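Local coordinates for putative fumarylacetoacetate hydrolase family protein (Yersinia pestis, PDB 3S52), which is a putative member of the fumarylacetoacetate hydrolase family, with that family's C-terminal domain, its own role not being established, at residues A30-E35 with Q196-M201; V78-P83 with D188-G193; A97-A102 with I137-F142. All blocks are in the same frame, centred on the assembly; numbering follows the deposited sequence.

Contact 1 of 3, residues A30-E35 with Q196-M201; sequences AEHIKE and QGVGPM. With SO4 (sulfate ion), chain E.
Glu35, on the last turn of helix 30-35, receives the chain at Gly197 and Val198 with both carboxylate oxygens, and this is the firm half of the contact. Gly197 N donates to OE1 of Glu35 on its syn lone pair, at 2.9 Å and almost straight (172°). Val198 N reaches Glu35 OE2 at 3.2 Å, also on the syn side but well out of the carboxylate plane. That oxygen takes a second bond on its anti side: His32 ND1, one helical turn earlier, lies 2.9 Å from Glu35 OE2, which sits in the imidazole plane. His32 puts its ring there with CG anti to the backbone N (chi1 173°), and CG2 of Val198 rests obliquely on the ring, 3.6 Å from His32 CE1. Glycine suits position 197, whose positive phi would press a side chain against the preceding carbonyl.

The solvent side, in contrast, is loose. Glu31 and Gln196 lie extended across one another, OE2 of Glu31 being 3.4 Å from NE2 of Gln196 at an angle too poor for a bond. Two waters link these residues, largely through weak bonds.

With ND1 donating to Glu35, NE2 of His32 donates to sulfate O1 at 2.9 Å; Ser27 and Lys125 also hold this ion. Glu35 thus does two jobs, receiving the chain at Gly197 and Val198 and fixing the rotation of the His32 ring, so that NE2 is held toward the anion.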
loop_
_atom_site.group_PDB
_atom_site.type_symbol
_atom_site.label_atom_id
_atom_site.label_comp_id
_atom_site.label_asym_id
_atom_site.label_seq_id
_atom_site.Cartn_x
_atom_site.Cartn_y
_atom_site.Cartn_z
ATOM N N ALA A 30 18.177 12.429 -9.762
ATOM C CA ALA A 30 19.570 11.978 -9.636
ATOM C C ALA A 30 20.296 12.501 -8.394
ATOM O O ALA A 30 21.033 11.759 -7.750
ATOM C CB ALA A 30 20.359 12.313 -10.896
ATOM N N GLU A 31 20.092 13.773 -8.059
ATOM C CA GLU A 31 20.749 14.341 -6.888
ATOM C C GLU A 31 20.226 13.741 -5.577
ATOM O O GLU A 31 20.946 13.700 -4.582
ATOM C CB GLU A 31 20.663 15.874 -6.895
ATOM C CG GLU A 31 21.546 16.497 -7.980
ATOM C CD GLU A 31 21.487 18.019 -8.018
ATOM O OE1 GLU A 31 20.495 18.573 -8.552
ATOM O OE2 GLU A 31 22.446 18.662 -7.527
ATOM N N HIS A 32 18.983 13.267 -5.577
ATOM C CA HIS A 32 18.462 12.585 -4.405
ATOM C C HIS A 32 19.047 11.177 -4.313
ATOM O O HIS A 32 19.432 10.712 -3.226
ATOM C CB HIS A 32 16.936 12.528 -4.416
ATOM C CG HIS A 32 16.373 11.699 -3.309
ATOM N ND1 HIS A 32 16.651 11.947 -1.984
ATOM C CD2 HIS A 32 15.581 10.601 -3.331
ATOM C CE1 HIS A 32 16.036 11.050 -1.232
ATOM N NE2 HIS A 32 15.382 10.218 -2.027
ATOM N N ILE A 33 19.134 10.496 -5.448
ATOM C CA ILE A 33 19.790 9.201 -5.459
ATOM C C ILE A 33 21.212 9.294 -4.891
ATOM O O ILE A 33 21.672 8.403 -4.173
ATOM C CB ILE A 33 19.828 8.596 -6.846
ATOM C CG1 ILE A 33 18.406 8.278 -7.323
ATOM C CG2 ILE A 33 20.649 7.324 -6.816
ATOM C CD1 ILE A 33 18.355 7.708 -8.742
ATOM N N LYS A 34 21.893 10.390 -5.194
ATOM C CA LYS A 34 23.277 10.579 -4.781
ATOM C C LYS A 34 23.400 10.801 -3.263
ATOM O O LYS A 34 24.281 10.232 -2.621
ATOM C CB LYS A 34 23.881 11.741 -5.574
ATOM C CG LYS A 34 25.278 12.143 -5.177
ATOM C CD LYS A 34 25.662 13.454 -5.864
ATOM C CE LYS A 34 27.073 13.903 -5.486
ATOM N NZ LYS A 34 27.288 14.032 -4.016
ATOM N N GLU A 35 22.497 11.595 -2.691
ATOM C CA GLU A 35 22.530 11.883 -1.256
ATOM C C GLU A 35 22.064 10.696 -0.404
ATOM O O GLU A 35 22.404 10.612 0.774
ATOM C CB GLU A 35 21.697 13.126 -0.927
ATOM C CG GLU A 35 20.201 12.837 -0.737
ATOM C CD GLU A 35 19.379 14.103 -0.627
ATOM O OE1 GLU A 35 19.992 15.177 -0.479
ATOM O OE2 GLU A 35 18.128 14.027 -0.698
ATOM N N GLN A 196 16.796 16.569 -4.250
ATOM C CA GLN A 196 17.781 16.503 -3.173
ATOM C C GLN A 196 17.380 17.404 -2.003
ATOM O O GLN A 196 16.509 18.269 -2.142
ATOM C CB GLN A 196 19.175 16.901 -3.668
ATOM C CG GLN A 196 19.323 18.392 -3.940
ATOM C CD GLN A 196 20.756 18.801 -4.279
ATOM O OE1 GLN A 196 21.705 18.023 -4.109
ATOM N NE2 GLN A 196 20.918 20.035 -4.759
ATOM N N GLY A 197 17.998 17.182 -0.848
ATOM C CA GLY A 197 17.750 18.028 0.303
ATOM C C GLY A 197 16.918 17.372 1.390
ATOM O O GLY A 197 16.571 18.003 2.374
ATOM N N VAL A 198 16.596 16.102 1.219
ATOM C CA VAL A 198 15.806 15.403 2.214
ATOM C C VAL A 198 16.468 15.485 3.589
ATOM O O VAL A 198 17.694 15.364 3.710
ATOM C CB VAL A 198 15.574 13.934 1.795
ATOM C CG1 VAL A 198 14.944 13.143 2.923
ATOM C CG2 VAL A 198 14.687 13.895 0.548
ATOM N N GLY A 199 15.659 15.690 4.626
ATOM C CA GLY A 199 16.200 15.872 5.957
ATOM C C GLY A 199 15.193 15.698 7.073
ATOM O O GLY A 199 13.997 15.575 6.826
ATOM N N PRO A 200 15.681 15.692 8.321
ATOM C CA PRO A 200 14.824 15.422 9.482
ATOM C C PRO A 200 13.958 16.621 9.855
ATOM O O PRO A 200 14.309 17.771 9.605
ATOM C CB PRO A 200 15.833 15.132 10.599
ATOM C CG PRO A 200 17.049 15.905 10.213
ATOM C CD PRO A 200 17.089 15.913 8.700
HETATM N N MSE A 201 12.812 16.334 10.444
HETATM C CA MSE A 201 11.968 17.368 11.011
HETATM C C MSE A 201 11.770 17.024 12.464
HETATM O O MSE A 201 11.917 15.867 12.845
HETATM C CB MSE A 201 10.608 17.371 10.339
HETATM C CG MSE A 201 10.666 17.331 8.832
HETATM SE SE MSE A 201 8.911 17.731 8.139
HETATM C CE MSE A 201 7.990 16.196 8.870
HETATM S S SO4 E . 13.445 7.180 -1.790
HETATM O O1 SO4 E . 14.057 8.006 -0.748
HETATM O O2 SO4 E . 12.029 7.025 -1.515
HETATM O O3 SO4 E . 13.601 7.804 -3.105
HETATM O O4 SO4 E . 14.107 5.865 -1.766
HETATM O O HOH W 1 17.357 17.583 -7.507
HETATM O O HOH W 2 23.323 15.050 -3.942
#

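Contact 2 of 3, residues V78-P83 with D188-G193; sequences VLIGTP and DIVLTG
Val78 and Val190 face each other as an antiparallel hydrogen-bonded pair, joined by two backbone bonds. Val78 N donates to Val190 O at 2.8 Å, and Val190 N returns a bond to Val78 O; each donor lies in the plane of the carbonyl it meets. Two residues further along, Ile80 N reaches Asp188 O at 3.0 Å and 173°, a nearly straight bond. Between these sites Leu79 and Ile189 form the non-hydrogen-bonded pair, where the alpha carbon of Ile189 offers a C-H to Val78 O at 3.3 Å.

These bonds join the end of strand 70-80 to the short strand 189-191 within the mixed sheet of this family domain. Strands 78-80 and 189-191 run at 151° to one another, so they are antiparallel with an evident twist. On the far side of strand 70-80 runs strand 96-107, whereas strand 189-191 has strand 21-26 as its parallel neighbour, with a backbone hydrogen bond between Ile189 and Lys21.

The apolar contacts divide between the two faces of the sheet. On one face the beta-branched side chains of the valine pair stand side by side, with Val78 CB 4.3 Å from Val190 CB. On this face, too, CG2 of Val78 meets CG2 of Thr192 at 3.9 Å. The threonine methyl is turned to this apolar neighbour because OG1 takes the place between the backbone N and carbonyl carbon (chi1 61°) and bonds to Leu76 O. Ile80 adds its CD1 beside Val190 CG2, and Ile175 of helix 171-181 covers all three aliphatic residues. On the opposite face CD1 of Leu79 approaches CG1 of Ile189 at 4.3 Å, with Phe136 packed on both.

Asp188, buried though charged, directs its carboxylate away from strand 78-80: OD2 forms a salt bridge with Lys21 and accepts from Arg185 N.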
loop_
_atom_site.group_PDB
_atom_site.type_symbol
_atom_site.label_atom_id
_atom_site.label_comp_id
_atom_site.label_asym_id
_atom_site.label_seq_id
_atom_site.Cartn_x
_atom_site.Cartn_y
_atom_site.Cartn_z
ATOM N N VAL A 78 -0.025 14.156 -8.285
ATOM C CA VAL A 78 -0.897 14.196 -9.447
ATOM C C VAL A 78 -2.187 13.470 -9.085
ATOM O O VAL A 78 -2.149 12.354 -8.569
ATOM C CB VAL A 78 -0.236 13.479 -10.633
ATOM C CG1 VAL A 78 -1.115 13.528 -11.861
ATOM C CG2 VAL A 78 1.144 14.072 -10.905
ATOM N N LEU A 79 -3.319 14.117 -9.328
ATOM C CA LEU A 79 -4.627 13.532 -9.049
ATOM C C LEU A 79 -5.182 12.886 -10.310
ATOM O O LEU A 79 -5.288 13.533 -11.360
ATOM C CB LEU A 79 -5.591 14.617 -8.540
ATOM C CG LEU A 79 -7.041 14.238 -8.185
ATOM C CD1 LEU A 79 -7.111 13.202 -7.084
ATOM C CD2 LEU A 79 -7.844 15.473 -7.791
ATOM N N ILE A 80 -5.539 11.610 -10.206
ATOM C CA ILE A 80 -6.125 10.894 -11.320
ATOM C C ILE A 80 -7.645 11.111 -11.328
ATOM O O ILE A 80 -8.305 10.909 -10.312
ATOM C CB ILE A 80 -5.827 9.376 -11.254
ATOM C CG1 ILE A 80 -4.320 9.104 -11.098
ATOM C CG2 ILE A 80 -6.394 8.680 -12.485
ATOM C CD1 ILE A 80 -3.465 9.700 -12.203
ATOM N N GLY A 81 -8.193 11.536 -12.464
ATOM C CA GLY A 81 -9.630 11.767 -12.572
ATOM C C GLY A 81 -10.397 10.714 -13.357
ATOM O O GLY A 81 -11.630 10.721 -13.373
ATOM N N THR A 82 -9.669 9.816 -14.020
ATOM C CA THR A 82 -10.274 8.766 -14.836
ATOM C C THR A 82 -9.479 7.495 -14.618
ATOM O O THR A 82 -8.260 7.537 -14.651
ATOM C CB THR A 82 -10.175 9.126 -16.337
ATOM O OG1 THR A 82 -10.763 10.414 -16.572
ATOM C CG2 THR A 82 -10.865 8.079 -17.205
ATOM N N PRO A 83 -10.157 6.346 -14.470
ATOM C CA PRO A 83 -9.391 5.152 -14.100
ATOM C C PRO A 83 -8.406 4.735 -15.181
ATOM O O PRO A 83 -8.662 4.864 -16.382
ATOM C CB PRO A 83 -10.469 4.082 -13.880
ATOM C CG PRO A 83 -11.670 4.575 -14.655
ATOM C CD PRO A 83 -11.604 6.079 -14.568
ATOM N N ASP A 188 -7.309 8.418 -7.149
ATOM C CA ASP A 188 -5.994 8.000 -6.676
ATOM C C ASP A 188 -5.012 9.135 -6.901
ATOM O O ASP A 188 -5.230 10.004 -7.741
ATOM C CB ASP A 188 -5.501 6.709 -7.327
ATOM C CG ASP A 188 -6.174 5.455 -6.744
ATOM O OD1 ASP A 188 -6.800 5.524 -5.663
ATOM O OD2 ASP A 188 -6.064 4.387 -7.370
ATOM N N ILE A 189 -3.929 9.124 -6.138
ATOM C CA ILE A 189 -2.930 10.167 -6.224
ATOM C C ILE A 189 -1.611 9.512 -6.606
ATOM O O ILE A 189 -1.309 8.404 -6.152
ATOM C CB ILE A 189 -2.786 10.890 -4.851
ATOM C CG1 ILE A 189 -4.103 11.567 -4.445
ATOM C CG2 ILE A 189 -1.644 11.879 -4.865
ATOM C CD1 ILE A 189 -4.152 11.973 -2.964
ATOM N N VAL A 190 -0.825 10.196 -7.432
ATOM C CA VAL A 190 0.503 9.716 -7.774
ATOM C C VAL A 190 1.527 10.709 -7.267
ATOM O O VAL A 190 1.399 11.917 -7.510
ATOM C CB VAL A 190 0.671 9.536 -9.283
ATOM C CG1 VAL A 190 2.154 9.343 -9.635
ATOM C CG2 VAL A 190 -0.183 8.368 -9.768
ATOM N N LEU A 191 2.517 10.205 -6.528
ATOM C CA LEU A 191 3.639 11.023 -6.067
ATOM C C LEU A 191 4.798 10.779 -7.008
ATOM O O LEU A 191 5.090 9.633 -7.357
ATOM C CB LEU A 191 4.047 10.669 -4.634
ATOM C CG LEU A 191 3.034 11.017 -3.540
ATOM C CD1 LEU A 191 3.687 10.910 -2.153
ATOM C CD2 LEU A 191 2.472 12.406 -3.753
ATOM N N THR A 192 5.425 11.858 -7.452
ATOM C CA THR A 192 6.398 11.787 -8.537
ATOM C C THR A 192 7.877 11.791 -8.095
ATOM O O THR A 192 8.771 11.829 -8.935
ATOM C CB THR A 192 6.149 12.909 -9.554
ATOM O OG1 THR A 192 6.293 14.170 -8.891
ATOM C CG2 THR A 192 4.741 12.806 -10.124
ATOM N N GLY A 193 8.128 11.792 -6.793
ATOM C CA GLY A 193 9.483 11.657 -6.279
ATOM C C GLY A 193 10.029 12.949 -5.706
ATOM O O GLY A 193 9.490 14.030 -5.947
#

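Contact 3 of 3, residues A97-A102 with I137-F142; sequences AGYGVA and IPVAEF
Two backbone hydrogen bonds tie Tyr99 to Ile137, making them an antiparallel hydrogen-bonded pair. Ile137 N gives the shorter, 2.8 Å to Tyr99 O and nearly straight at 178°, while Tyr99 N meets Ile137 O at 3.0 Å on a lone pair in the carbonyl plane. The next pair, Gly98 with Pro138, is non-hydrogen-bonded, which suits a proline because it has no N-H to give. Glycine is equally apt opposite it: CA of Gly98 passes only 3.1 Å from Ile137 O, where a beta carbon would collide with that oxygen.

Beyond the paired residues the chain turns out of the strand, and Phe142 folds back over Tyr99. With its CG anti to the backbone N (chi1 -168°), Phe142 presents a ring face to the tyrosine. CB of Tyr99 stands almost exactly above the ring centre, 3.6 Å from the Phe142 centroid, in a CH-pi contact. The two rings are slid apart and barely overlap, with 30° between their planes, and the tightest approach is CD2 of Tyr99 to CD1 of Phe142 at 3.2 Å. An aromatic residue fits here because a flat face can receive the CB methylene and the near side of the tyrosine ring together. Val139 fills the other flank: its CG2 lies 3.3 Å from Ala97 O and 4.3 Å from Tyr99 CE2. Ile137 lays CB and CG1 beside Tyr99 O.

Strand 96-107 is thus held between strand 131-138 on one edge and strand 70-80 on the other, where Gly98 and Gly100 bond to Leu79 and Ala77. Val78 and Leu76 of that strand pack against Tyr99 and Phe142 respectively, and Leu211 of strand 206-211 in the second sheet touches Ile137 and Phe142.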
loop_
_atom_site.group_PDB
_atom_site.type_symbol
_atom_site.label_atom_id
_atom_site.label_comp_id
_atom_site.label_asym_id
_atom_site.label_seq_id
_atom_site.Cartn_x
_atom_site.Cartn_y
_atom_site.Cartn_z
ATOM N N ALA A 97 -6.432 14.934 -13.437
ATOM C CA ALA A 97 -7.380 15.944 -12.954
ATOM C C ALA A 97 -6.753 17.239 -12.427
ATOM O O ALA A 97 -7.283 18.320 -12.625
ATOM C CB ALA A 97 -8.348 15.349 -11.939
ATOM N N GLY A 98 -5.637 17.135 -11.727
ATOM C CA GLY A 98 -5.044 18.320 -11.137
ATOM C C GLY A 98 -3.711 18.015 -10.497
ATOM O O GLY A 98 -3.293 16.856 -10.426
ATOM N N TYR A 99 -3.038 19.052 -10.027
ATOM C CA TYR A 99 -1.746 18.846 -9.409
ATOM C C TYR A 99 -1.666 19.466 -8.019
ATOM O O TYR A 99 -2.321 20.460 -7.732
ATOM C CB TYR A 99 -0.657 19.429 -10.300
ATOM C CG TYR A 99 -0.593 18.807 -11.674
ATOM C CD1 TYR A 99 0.039 17.592 -11.870
ATOM C CD2 TYR A 99 -1.153 19.447 -12.777
ATOM C CE1 TYR A 99 0.113 17.016 -13.131
ATOM C CE2 TYR A 99 -1.090 18.880 -14.040
ATOM C CZ TYR A 99 -0.447 17.664 -14.208
ATOM O OH TYR A 99 -0.370 17.080 -15.448
ATOM N N GLY A 100 -0.819 18.893 -7.175
ATOM C CA GLY A 100 -0.713 19.321 -5.798
ATOM C C GLY A 100 0.704 19.078 -5.321
ATOM O O GLY A 100 1.572 18.688 -6.101
ATOM N N VAL A 101 0.947 19.361 -4.050
ATOM C CA VAL A 101 2.257 19.128 -3.485
ATOM C C VAL A 101 2.097 18.346 -2.192
ATOM O O VAL A 101 1.212 18.642 -1.381
ATOM C CB VAL A 101 3.032 20.441 -3.267
ATOM C CG1 VAL A 101 2.267 21.375 -2.322
ATOM C CG2 VAL A 101 4.442 20.151 -2.743
ATOM N N ALA A 102 2.931 17.323 -2.020
ATOM C CA ALA A 102 2.880 16.505 -0.815
ATOM C C ALA A 102 4.249 16.383 -0.157
ATOM O O ALA A 102 5.277 16.725 -0.750
ATOM C CB ALA A 102 2.335 15.110 -1.140
ATOM N N ILE A 137 -4.682 21.906 -7.840
ATOM C CA ILE A 137 -4.817 22.957 -8.844
ATOM C C ILE A 137 -5.314 22.392 -10.172
ATOM O O ILE A 137 -4.823 21.369 -10.620
ATOM C CB ILE A 137 -3.462 23.617 -9.088
ATOM C CG1 ILE A 137 -2.928 24.203 -7.775
ATOM C CG2 ILE A 137 -3.563 24.685 -10.173
ATOM C CD1 ILE A 137 -1.440 24.461 -7.794
ATOM N N PRO A 138 -6.286 23.063 -10.818
ATOM C CA PRO A 138 -6.807 22.491 -12.065
ATOM C C PRO A 138 -5.721 22.327 -13.115
ATOM O O PRO A 138 -4.807 23.146 -13.219
ATOM C CB PRO A 138 -7.846 23.522 -12.519
ATOM C CG PRO A 138 -8.265 24.213 -11.243
ATOM C CD PRO A 138 -7.002 24.293 -10.432
ATOM N N VAL A 139 -5.823 21.264 -13.894
ATOM C CA VAL A 139 -4.932 21.080 -15.032
ATOM C C VAL A 139 -4.837 22.356 -15.887
ATOM O O VAL A 139 -3.745 22.751 -16.309
ATOM C CB VAL A 139 -5.400 19.916 -15.899
ATOM C CG1 VAL A 139 -4.631 19.883 -17.217
ATOM C CG2 VAL A 139 -5.229 18.624 -15.149
ATOM N N ALA A 140 -5.979 23.000 -16.121
ATOM C CA ALA A 140 -6.047 24.212 -16.954
ATOM C C ALA A 140 -5.237 25.414 -16.440
ATOM O O ALA A 140 -4.795 26.240 -17.230
ATOM C CB ALA A 140 -7.495 24.623 -17.168
ATOM N N GLU A 141 -5.085 25.546 -15.126
ATOM C CA GLU A 141 -4.323 26.663 -14.573
ATOM C C GLU A 141 -2.880 26.305 -14.211
ATOM O O GLU A 141 -2.097 27.185 -13.841
ATOM C CB GLU A 141 -5.029 27.215 -13.318
ATOM C CG GLU A 141 -6.502 27.558 -13.521
ATOM C CD GLU A 141 -6.717 28.688 -14.534
ATOM O OE1 GLU A 141 -5.800 29.525 -14.710
ATOM O OE2 GLU A 141 -7.801 28.744 -15.158
ATOM N N PHE A 142 -2.519 25.027 -14.303
ATOM C CA PHE A 142 -1.243 24.593 -13.726
ATOM C C PHE A 142 -0.023 24.815 -14.624
ATOM O O PHE A 142 1.090 24.959 -14.140
ATOM C CB PHE A 142 -1.300 23.141 -13.230
ATOM C CG PHE A 142 -0.118 22.756 -12.370
ATOM C CD1 PHE A 142 0.883 21.939 -12.862
ATOM C CD2 PHE A 142 0.007 23.258 -11.086
ATOM C CE1 PHE A 142 1.972 21.587 -12.073
ATOM C CE2 PHE A 142 1.084 22.937 -10.301
ATOM C CZ PHE A 142 2.075 22.094 -10.789
#

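Overall arrangement
All three contacts reach the one mixed sheet of the family domain. Contacts 2 and 3 are neighbours in it, their centres about 10 Å apart: strand 70-80 lies between strands 189-191 and 96-107, and backbone atoms of Leu79 approach Ala97 and Gly98 closely enough for probable hydrogen bonds. Contact 1 lies on the opposite side of the chain's centre, its own centre about 23 and 24 Å from those of contacts 2 and 3. In sequence, contact 1 spans contact 2, which spans contact 3. Contacts 2 and 3 thereby join strands distant in sequence into one sheet, while contact 1 sets helix 30-35, whose His32 binds the sulfate, against the chain entering strand 199-201, another partner of strand 70-80.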